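Local coordinates for protein caltubin, EF-hand (Lymnaea stagnalis, PDB 6VAN) that probably binds calcium through paired EF-hand loops, which here hold strontium ions, at residues R14-D19 and D27-Y32; D21-F26 and N55-I60; R34-D39 and N81-L86. All coordinates share one frame; numbering follows the deposited sequence. Where two conformers were deposited one is given.

Interaction 1: R14-D19 and D27-Y32. With SR (strontium ion), chain C.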
loop_
_atom_site.group_PDB
_atom_site.type_symbol
_atom_site.label_atom_id
_atom_site.label_comp_id
_atom_site.label_asym_id
_atom_site.label_seq_id
_atom_site.Cartn_x
_atom_site.Cartn_y
_atom_site.Cartn_z
ATOM N N ARG A 14 4.123 13.605 -3.083
ATOM C CA ARG A 14 4.929 13.268 -1.879
ATOM C C ARG A 14 5.368 11.790 -1.877
ATOM O O ARG A 14 6.435 11.512 -1.278
ATOM C CB ARG A 14 4.147 13.625 -0.613
ATOM C CG ARG A 14 4.926 13.438 0.685
ATOM C CD ARG A 14 4.498 12.212 1.476
ATOM N NE ARG A 14 3.049 12.082 1.480
ATOM C CZ ARG A 14 2.206 12.849 2.174
ATOM N NH1 ARG A 14 2.661 13.810 2.965
ATOM N NH2 ARG A 14 0.900 12.650 2.070
ATOM N N TRP A 15 4.581 10.892 -2.496
ATOM C CA TRP A 15 4.806 9.414 -2.515
ATOM C C TRP A 15 5.449 8.962 -3.833
ATOM O O TRP A 15 6.473 8.263 -3.757
ATOM C CB TRP A 15 3.497 8.639 -2.294
ATOM C CG TRP A 15 2.974 8.645 -0.890
ATOM C CD1 TRP A 15 1.666 8.591 -0.509
ATOM C CD2 TRP A 15 3.743 8.710 0.328
ATOM N NE1 TRP A 15 1.564 8.617 0.855
ATOM C CE2 TRP A 15 2.820 8.690 1.397
ATOM C CE3 TRP A 15 5.110 8.785 0.619
ATOM C CZ2 TRP A 15 3.225 8.746 2.730
ATOM C CZ3 TRP A 15 5.507 8.844 1.936
ATOM C CH2 TRP A 15 4.575 8.821 2.976
ATOM N N LEU A 16 4.838 9.308 -4.978
ATOM C CA LEU A 16 5.037 8.614 -6.282
ATOM C C LEU A 16 5.703 9.494 -7.355
ATOM O O LEU A 16 6.268 8.915 -8.279
ATOM C CB LEU A 16 3.668 8.134 -6.781
ATOM C CG LEU A 16 3.044 6.979 -6.003
ATOM C CD1 LEU A 16 1.671 6.642 -6.556
ATOM C CD2 LEU A 16 3.938 5.742 -6.036
ATOM N N ASP A 17 5.580 10.813 -7.286
ATOM C CA ASP A 17 5.997 11.712 -8.397
ATOM C C ASP A 17 6.594 12.987 -7.816
ATOM O O ASP A 17 5.953 14.058 -7.926
ATOM C CB ASP A 17 4.820 11.988 -9.340
ATOM C CG ASP A 17 5.148 12.874 -10.539
ATOM O OD1 ASP A 17 6.339 12.890 -10.967
ATOM O OD2 ASP A 17 4.226 13.536 -11.053
ATOM N N HIS A 18 7.781 12.880 -7.209
ATOM C CA HIS A 18 8.422 13.987 -6.458
ATOM C C HIS A 18 8.605 15.229 -7.355
ATOM O O HIS A 18 8.607 16.340 -6.792
ATOM C CB HIS A 18 9.747 13.529 -5.830
ATOM C CG HIS A 18 9.600 12.427 -4.831
ATOM N ND1 HIS A 18 10.544 11.415 -4.692
ATOM C CD2 HIS A 18 8.635 12.169 -3.923
ATOM C CE1 HIS A 18 10.155 10.585 -3.740
ATOM N NE2 HIS A 18 8.985 11.026 -3.251
ATOM N N ASP A 19 8.737 15.033 -8.679
ATOM C CA ASP A 19 9.035 16.077 -9.699
ATOM C C ASP A 19 7.745 16.692 -10.262
ATOM O O ASP A 19 7.837 17.655 -11.050
ATOM C CB ASP A 19 9.904 15.504 -10.824
ATOM C CG ASP A 19 11.263 15.058 -10.341
ATOM O OD1 ASP A 19 11.932 15.887 -9.676
ATOM O OD2 ASP A 19 11.634 13.902 -10.608
ATOM N N ASP A 27 11.366 3.669 -11.264
ATOM C CA ASP A 27 12.309 3.971 -10.153
ATOM C C ASP A 27 11.593 4.783 -9.068
ATOM O O ASP A 27 11.991 4.698 -7.901
ATOM C CB ASP A 27 13.568 4.668 -10.669
ATOM C CG ASP A 27 14.536 3.705 -11.338
ATOM O OD1 ASP A 27 14.943 2.717 -10.671
ATOM O OD2 ASP A 27 14.845 3.920 -12.529
ATOM N N GLU A 28 10.549 5.512 -9.441
ATOM C CA GLU A 28 9.775 6.336 -8.491
ATOM C C GLU A 28 8.867 5.429 -7.670
ATOM O O GLU A 28 8.858 5.584 -6.430
ATOM C CB GLU A 28 8.955 7.350 -9.252
ATOM C CG GLU A 28 9.802 8.190 -10.172
ATOM C CD GLU A 28 8.963 9.173 -10.949
ATOM O OE1 GLU A 28 8.674 8.887 -12.159
ATOM O OE2 GLU A 28 8.597 10.178 -10.360
ATOM N N VAL A 29 8.205 4.481 -8.337
ATOM C CA VAL A 29 7.311 3.506 -7.644
ATOM C C VAL A 29 8.220 2.640 -6.772
ATOM O O VAL A 29 7.869 2.388 -5.629
ATOM C CB VAL A 29 6.457 2.688 -8.619
ATOM C CG1 VAL A 29 5.644 1.610 -7.906
ATOM C CG2 VAL A 29 5.537 3.594 -9.432
ATOM N N LYS A 30 9.392 2.248 -7.270
ATOM C CA LYS A 30 10.354 1.395 -6.514
ATOM C C LYS A 30 10.823 2.112 -5.253
ATOM O O LYS A 30 10.757 1.491 -4.192
ATOM C CB LYS A 30 11.535 1.001 -7.394
ATOM C CG LYS A 30 12.370 -0.116 -6.806
ATOM C CD LYS A 30 13.285 -0.742 -7.800
ATOM C CE LYS A 30 14.162 -1.809 -7.190
ATOM N NZ LYS A 30 15.115 -2.323 -8.200
ATOM N N ASN A 31 11.244 3.370 -5.344
ATOM C CA ASN A 31 11.696 4.183 -4.189
ATOM C C ASN A 31 10.543 4.334 -3.189
ATOM O O ASN A 31 10.812 4.307 -1.981
ATOM C CB ASN A 31 12.307 5.491 -4.678
ATOM C CG ASN A 31 13.734 5.297 -5.145
ATOM O OD1 ASN A 31 14.223 4.164 -5.213
ATOM N ND2 ASN A 31 14.415 6.391 -5.453
ATOM N N TYR A 32 9.313 4.417 -3.687
ATOM C CA TYR A 32 8.083 4.431 -2.858
ATOM C C TYR A 32 7.979 3.121 -2.056
ATOM O O TYR A 32 7.991 3.153 -0.810
ATOM C CB TYR A 32 6.869 4.684 -3.747
ATOM C CG TYR A 32 5.564 4.402 -3.070
ATOM C CD1 TYR A 32 5.142 5.182 -2.016
ATOM C CD2 TYR A 32 4.763 3.345 -3.473
ATOM C CE1 TYR A 32 3.933 4.941 -1.391
ATOM C CE2 TYR A 32 3.553 3.083 -2.853
ATOM C CZ TYR A 32 3.152 3.878 -1.799
ATOM O OH TYR A 32 1.963 3.644 -1.174
HETATM SR SR SR C . 7.874 11.376 -12.498
HETATM O O HOH W 1 8.529 8.091 -5.513
HETATM O O HOH W 2 8.969 9.918 -7.648
HETATM O O HOH W 3 8.445 10.702 -14.991
#

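Interaction 2: D21-F26 and N55-I60. With SR (strontium ion), chain D; SR (strontium ion), chain C.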
loop_
_atom_site.group_PDB
_atom_site.type_symbol
_atom_site.label_atom_id
_atom_site.label_comp_id
_atom_site.label_asym_id
_atom_site.label_seq_id
_atom_site.Cartn_x
_atom_site.Cartn_y
_atom_site.Cartn_z
ATOM N N ASP A 21 5.739 15.742 -12.584
ATOM C CA ASP A 21 5.678 15.731 -14.072
ATOM C C ASP A 21 4.381 15.042 -14.526
ATOM O O ASP A 21 4.109 15.036 -15.733
ATOM C CB ASP A 21 6.945 15.112 -14.687
ATOM C CG ASP A 21 7.274 13.728 -14.171
ATOM O OD1 ASP A 21 6.367 12.856 -14.205
ATOM O OD2 ASP A 21 8.443 13.529 -13.690
ATOM N N GLY A 22 3.623 14.468 -13.585
ATOM C CA GLY A 22 2.313 13.835 -13.840
ATOM C C GLY A 22 2.407 12.319 -13.940
ATOM O O GLY A 22 1.352 11.666 -14.030
ATOM N N GLN A 23 3.624 11.764 -13.961
ATOM C CA GLN A 23 3.873 10.308 -14.091
ATOM C C GLN A 23 4.719 9.799 -12.919
ATOM O O GLN A 23 5.675 10.524 -12.472
ATOM C CB GLN A 23 4.623 9.996 -15.390
ATOM C CG GLN A 23 3.868 10.394 -16.649
ATOM C CD GLN A 23 4.288 9.555 -17.830
ATOM O OE1 GLN A 23 5.451 9.202 -17.980
ATOM N NE2 GLN A 23 3.329 9.221 -18.680
ATOM N N SER A 24 4.374 8.609 -12.430
ATOM C CA SER A 24 5.222 7.799 -11.529
ATOM C C SER A 24 5.792 6.657 -12.361
ATOM O O SER A 24 5.047 5.745 -12.762
ATOM C CB SER A 24 4.482 7.328 -10.314
ATOM O OG SER A 24 5.402 6.851 -9.337
ATOM N N THR A 25 7.069 6.827 -12.734
ATOM C CA THR A 25 7.852 5.852 -13.510
ATOM C C THR A 25 8.422 4.810 -12.547
ATOM O O THR A 25 8.331 5.008 -11.317
ATOM C CB THR A 25 8.968 6.538 -14.314
ATOM O OG1 THR A 25 9.869 7.170 -13.406
ATOM C CG2 THR A 25 8.438 7.569 -15.286
ATOM N N PHE A 26 9.006 3.760 -13.111
ATOM C CA PHE A 26 9.501 2.551 -12.399
ATOM C C PHE A 26 10.284 2.909 -11.128
ATOM O O PHE A 26 9.913 2.453 -10.034
ATOM C CB PHE A 26 10.387 1.726 -13.329
ATOM C CG PHE A 26 10.767 0.406 -12.720
ATOM C CD1 PHE A 26 9.913 -0.681 -12.822
ATOM C CD2 PHE A 26 11.943 0.269 -12.008
ATOM C CE1 PHE A 26 10.241 -1.891 -12.230
ATOM C CE2 PHE A 26 12.272 -0.943 -11.422
ATOM C CZ PHE A 26 11.418 -2.015 -11.535
ATOM N N ASN A 55 -3.551 2.969 -19.780
ATOM C CA ASN A 55 -3.125 3.492 -21.114
ATOM C C ASN A 55 -1.855 2.759 -21.572
ATOM O O ASN A 55 -1.380 3.065 -22.676
ATOM C CB ASN A 55 -2.993 5.017 -21.123
ATOM C CG ASN A 55 -1.926 5.547 -20.195
ATOM O OD1 ASN A 55 -1.021 4.813 -19.772
ATOM N ND2 ASN A 55 -2.031 6.814 -19.848
ATOM N N GLY A 56 -1.321 1.846 -20.755
ATOM C CA GLY A 56 -0.238 0.924 -21.140
ATOM C C GLY A 56 1.070 1.624 -21.445
ATOM O O GLY A 56 1.847 1.055 -22.228
ATOM N N ASN A 57 1.347 2.783 -20.848
ATOM C CA ASN A 57 2.591 3.561 -21.101
ATOM C C ASN A 57 3.681 3.186 -20.076
ATOM O O ASN A 57 4.694 3.904 -19.998
ATOM C CB ASN A 57 2.310 5.069 -21.142
ATOM C CG ASN A 57 1.946 5.641 -19.794
ATOM O OD1 ASN A 57 1.657 4.877 -18.850
ATOM N ND2 ASN A 57 1.974 6.959 -19.664
ATOM N N GLY A 58 3.442 2.144 -19.261
ATOM C CA GLY A 58 4.399 1.590 -18.283
ATOM C C GLY A 58 4.594 2.474 -17.058
ATOM O O GLY A 58 5.506 2.204 -16.276
ATOM N N ALA A 59 3.740 3.485 -16.860
ATOM C CA ALA A 59 3.855 4.476 -15.774
ATOM C C ALA A 59 2.470 4.682 -15.150
ATOM O O ALA A 59 1.456 4.376 -15.833
ATOM C CB ALA A 59 4.407 5.770 -16.299
ATOM N N ILE A 60 2.428 5.104 -13.892
ATOM C CA ILE A 60 1.137 5.522 -13.271
ATOM C C ILE A 60 0.975 7.015 -13.543
ATOM O O ILE A 60 1.786 7.787 -13.071
ATOM C CB ILE A 60 1.060 5.219 -11.761
ATOM C CG1 ILE A 60 1.292 3.729 -11.457
ATOM C CG2 ILE A 60 -0.274 5.710 -11.204
ATOM C CD1 ILE A 60 1.441 3.406 -9.993
HETATM SR SR SR D . -0.202 4.785 -17.511
HETATM SR SR SR C . 7.874 11.376 -12.498
HETATM O O HOH W 3 8.445 10.702 -14.991
#

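Interaction 3: R34-D39 and N81-L86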
loop_
_atom_site.group_PDB
_atom_site.type_symbol
_atom_site.label_atom_id
_atom_site.label_comp_id
_atom_site.label_asym_id
_atom_site.label_seq_id
_atom_site.Cartn_x
_atom_site.Cartn_y
_atom_site.Cartn_z
ATOM N N ARG A 34 10.133 0.764 -1.602
ATOM C CA ARG A 34 11.385 0.421 -0.878
ATOM C C ARG A 34 11.373 0.992 0.537
ATOM O O ARG A 34 12.056 0.395 1.386
ATOM C CB ARG A 34 12.613 0.962 -1.610
ATOM C CG ARG A 34 13.298 -0.070 -2.480
ATOM C CD ARG A 34 14.596 0.476 -3.076
ATOM N NE ARG A 34 15.371 -0.555 -3.755
ATOM C CZ ARG A 34 16.415 -0.330 -4.548
ATOM N NH1 ARG A 34 16.819 0.911 -4.779
ATOM N NH2 ARG A 34 17.042 -1.349 -5.121
ATOM N N ARG A 35 10.658 2.094 0.773
ATOM C CA ARG A 35 10.517 2.692 2.121
ATOM C C ARG A 35 10.094 1.588 3.102
ATOM O O ARG A 35 10.663 1.547 4.181
ATOM C CB ARG A 35 9.521 3.852 2.118
ATOM C CG ARG A 35 10.066 5.136 1.500
ATOM C CD ARG A 35 8.999 6.114 1.022
ATOM N NE ARG A 35 7.874 6.328 1.948
ATOM C CZ ARG A 35 6.656 5.771 1.844
ATOM N NH1 ARG A 35 6.362 4.943 0.854
ATOM N NH2 ARG A 35 5.728 6.044 2.747
ATOM N N PHE A 36 9.179 0.700 2.705
ATOM C CA PHE A 36 8.541 -0.275 3.637
ATOM C C PHE A 36 8.754 -1.733 3.224
ATOM O O PHE A 36 8.486 -2.608 4.052
ATOM C CB PHE A 36 7.060 0.058 3.815
ATOM C CG PHE A 36 6.228 0.167 2.560
ATOM C CD1 PHE A 36 6.058 1.378 1.905
ATOM C CD2 PHE A 36 5.529 -0.923 2.080
ATOM C CE1 PHE A 36 5.236 1.496 0.797
ATOM C CE2 PHE A 36 4.708 -0.799 0.968
ATOM C CZ PHE A 36 4.591 0.395 0.309
ATOM N N LYS A 37 9.217 -2.014 2.015
ATOM C CA LYS A 37 9.725 -3.354 1.622
ATOM C C LYS A 37 11.055 -3.106 0.919
ATOM O O LYS A 37 11.120 -3.075 -0.308
ATOM C CB LYS A 37 8.703 -4.138 0.783
ATOM C CG LYS A 37 8.984 -5.629 0.664
ATOM C CD LYS A 37 7.885 -6.487 0.020
ATOM C CE LYS A 37 8.150 -7.984 0.112
ATOM N NZ LYS A 37 6.988 -8.799 -0.300
ATOM N N PRO A 38 12.144 -2.854 1.682
ATOM C CA PRO A 38 13.419 -2.423 1.095
ATOM C C PRO A 38 13.972 -3.371 0.016
ATOM O O PRO A 38 14.623 -2.896 -0.902
ATOM C CB PRO A 38 14.378 -2.377 2.296
ATOM C CG PRO A 38 13.498 -2.212 3.514
ATOM C CD PRO A 38 12.195 -2.899 3.158
ATOM N N ASP A 39 13.723 -4.672 0.144
ATOM C CA ASP A 39 14.208 -5.693 -0.819
ATOM C C ASP A 39 13.048 -6.124 -1.722
ATOM O O ASP A 39 12.961 -7.329 -2.045
ATOM C CB ASP A 39 14.881 -6.854 -0.081
ATOM C CG ASP A 39 16.072 -6.421 0.765
ATOM O OD1 ASP A 39 16.714 -5.412 0.400
ATOM O OD2 ASP A 39 16.346 -7.088 1.777
ATOM N N ASN A 81 -4.910 -8.048 -1.464
ATOM C CA ASN A 81 -3.749 -8.957 -1.517
ATOM C C ASN A 81 -2.483 -8.202 -1.919
ATOM O O ASN A 81 -1.396 -8.562 -1.474
ATOM C CB ASN A 81 -4.054 -10.123 -2.430
ATOM C CG ASN A 81 -3.104 -11.272 -2.241
ATOM O OD1 ASN A 81 -2.614 -11.509 -1.150
ATOM N ND2 ASN A 81 -2.895 -12.029 -3.299
ATOM N N GLU A 82 -2.603 -7.219 -2.783
ATOM C CA GLU A 82 -1.417 -6.452 -3.192
ATOM C C GLU A 82 -0.780 -5.783 -1.969
ATOM O O GLU A 82 0.401 -5.888 -1.801
ATOM C CB GLU A 82 -1.834 -5.395 -4.198
ATOM C CG GLU A 82 -0.692 -4.519 -4.679
ATOM C CD GLU A 82 -1.137 -3.559 -5.771
ATOM O OE1 GLU A 82 -1.830 -2.594 -5.438
ATOM O OE2 GLU A 82 -0.811 -3.798 -6.919
ATOM N N TRP A 83 -1.576 -5.138 -1.125
ATOM C CA TRP A 83 -1.036 -4.481 0.097
ATOM C C TRP A 83 -0.581 -5.546 1.103
ATOM O O TRP A 83 0.386 -5.344 1.799
ATOM C CB TRP A 83 -2.075 -3.540 0.699
ATOM C CG TRP A 83 -2.419 -2.412 -0.217
ATOM C CD1 TRP A 83 -3.620 -2.166 -0.801
ATOM C CD2 TRP A 83 -1.533 -1.390 -0.681
ATOM N NE1 TRP A 83 -3.530 -1.088 -1.618
ATOM C CE2 TRP A 83 -2.261 -0.592 -1.576
ATOM C CE3 TRP A 83 -0.186 -1.108 -0.456
ATOM C CZ2 TRP A 83 -1.683 0.522 -2.201
ATOM C CZ3 TRP A 83 0.379 -0.013 -1.074
ATOM C CH2 TRP A 83 -0.370 0.791 -1.917
ATOM N N PHE A 84 -1.305 -6.655 1.188
ATOM C CA PHE A 84 -0.900 -7.784 2.059
ATOM C C PHE A 84 0.526 -8.219 1.677
ATOM O O PHE A 84 1.418 -8.298 2.537
ATOM C CB PHE A 84 -1.890 -8.930 1.899
ATOM C CG PHE A 84 -1.602 -10.120 2.788
ATOM C CD1 PHE A 84 -1.959 -10.116 4.121
ATOM C CD2 PHE A 84 -0.957 -11.248 2.275
ATOM C CE1 PHE A 84 -1.701 -11.219 4.926
ATOM C CE2 PHE A 84 -0.695 -12.339 3.093
ATOM C CZ PHE A 84 -1.061 -12.313 4.415
ATOM N N LYS A 85 0.749 -8.491 0.390
ATOM C CA LYS A 85 2.054 -8.986 -0.094
ATOM C C LYS A 85 3.134 -7.939 0.157
ATOM O O LYS A 85 4.272 -8.317 0.503
ATOM C CB LYS A 85 1.962 -9.392 -1.557
ATOM C CG LYS A 85 1.097 -10.625 -1.728
ATOM C CD LYS A 85 1.258 -11.311 -3.032
ATOM C CE LYS A 85 0.787 -10.489 -4.191
ATOM N NZ LYS A 85 0.917 -11.273 -5.447
ATOM N N LEU A 86 2.834 -6.665 -0.014
ATOM C CA LEU A 86 3.868 -5.612 0.213
ATOM C C LEU A 86 4.226 -5.510 1.701
ATOM O O LEU A 86 5.331 -5.060 1.998
ATOM C CB LEU A 86 3.359 -4.289 -0.354
ATOM C CG LEU A 86 3.273 -4.241 -1.873
ATOM C CD1 LEU A 86 2.785 -2.894 -2.328
ATOM C CD2 LEU A 86 4.602 -4.583 -2.533
HETATM O O HOH W 4 7.434 -5.168 3.857
#

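Interaction 1: R14-D19 and D27-Y32
E28 reaches across to L16 and D17 and binds a strontium ion with both carboxylate oxygens. Its CB rests 3.3 Å from the carbonyl oxygen L16 O, and its CG is just beyond at 4.1 Å from that same L16 O. With CG anti to its carbonyl carbon (chi1 -55°) and the chain extended from there (chi2 179°), the carboxylate is carried out to the metal. E28 OE1 and OE2 each lie 2.6 Å from strontium, a bidentate grip. OE1 also takes a hydrogen bond from T25 OG1, while OE2 accepts from a water at 2.7 Å that in turn takes the N-H of H18. D17 OD1 enters the same coordination shell at 2.6 Å from strontium, its carboxylate turned 70° from that of E28, and D17 OD2 is engaged by G22 N. Over a face of the ring of Y32, one turn on from E28, sits L16 CD2, 4.0 Å from the centroid, a CH-pi contact. The arrangement is that of an EF-hand, with the end of helix 5-15 facing helix 26-34 across the loop. V29, on helix 26-34, packs onto V45, F48 and I49 of helix 42-52.

Interaction 2: D21-F26 and N55-I60
S24 and I60 form an antiparallel hydrogen-bonded pair, the short two-stranded sheet that couples paired EF-hand loops. S24 N donates to I60 O at 2.8 Å and 172°; I60 N returns a bond to S24 O at 2.9 Å and 159°. Each side of the pair is tied to its own strontium: Q23 O binds one ion at 2.4 Å, beside the bidentate carboxylate of D21, and A59 O binds the other at 2.4 Å, together with N55 OD1 and N57 OD1. Asx turns shape both loops: D21 OD1 accepts from Q23 N, N55 OD1 from N57 N, and N57 OD1 from A59 N, so each oxygen serves a metal and a backbone N-H. Farther out, the side chains of Q23 and N57 come from opposite directions, amide planes 90° apart and nitrogens not hydrogen-bonded; Q23 NE2 has D61, itself a metal ligand, as polar partner. With an alanine at the Q23 position, D61 would probably lose this amide donor and a gap would open beside the methyl of A59. S24 and I60 both pack on F12 and V29. At the strand edge, Q23 CA points its hydrogen at I60 O, 3.4 Å away.

Interaction 3: R34-D39 and N81-L86
K37 NZ is gripped by three groups: K85 O, at 2.9 Å from NZ, the backbone oxygen of D88, and the carboxylate of D91, with which it forms a salt bridge. The bond to K85 O meets that carbonyl at a C=O...N angle of 147°, with the nitrogen tilted from the carbonyl plane. The lysine gets there fully stretched: CG stands anti to the backbone N (chi1 -164°), and the outer torsions are all extended. Its aliphatic part therefore runs alongside the helix end, K37 CD passing 3.5 Å from L86 O. K85 O and D88 O, at and just past the C-terminal end of helix 77-87, face one ammonium group, whose charge would be expected to suit the helix dipole there.

A water makes a separate bridge between the two segments. It donates to F36 O and to L86 O at 2.8 Å each, giving both carbonyls a partner.

The apolar part of the contact centres on F36. With CG between the backbone N and the carbonyl carbon (chi1 54°), the ring is turned to the helix, where L86 CB meets the ring edge in plane, 4.0 Å from F36 CE2. R35 NH1, which is hydrogen-bonded to Y32 O, also lies in plane at the edge of this ring. F36 CZ comes looser to the indole of W83, 4.5 Å from CZ3. L86 is enclosed further by T44 and F48 of helix 42-52 and by I33.

The contact joins the linker between helices 26-34 and 42-52 to the helix that leads into the metal loop beginning at D88, an arrangement consistent with a chain built of two pairs of helix-loop-helix EF-hands, the linker within the first pair packing on the entering helix of the second.

Overall arrangement
Interactions 1 and 2 share one strontium ion and one of its waters: D17 and E28 from the first, and D21 and Q23 from the second, supply its protein ligands. Their centres are 11 Å apart, and L16 O to S24 OG, 2.5 Å, is a probable hydrogen bond between them. Interaction 2 then extends to a second strontium, so the two metal sites are coupled through the strand pair. Interaction 3 is farther from this pair, its centre about 14 Å from that of interaction 1, where Y32 OH meets W83 CH2 at 3.8 Å, and about 19 Å from that of interaction 2, with nearest atoms about 8 Å apart. The K37 side chain lies about 4 Å from another bound strontium.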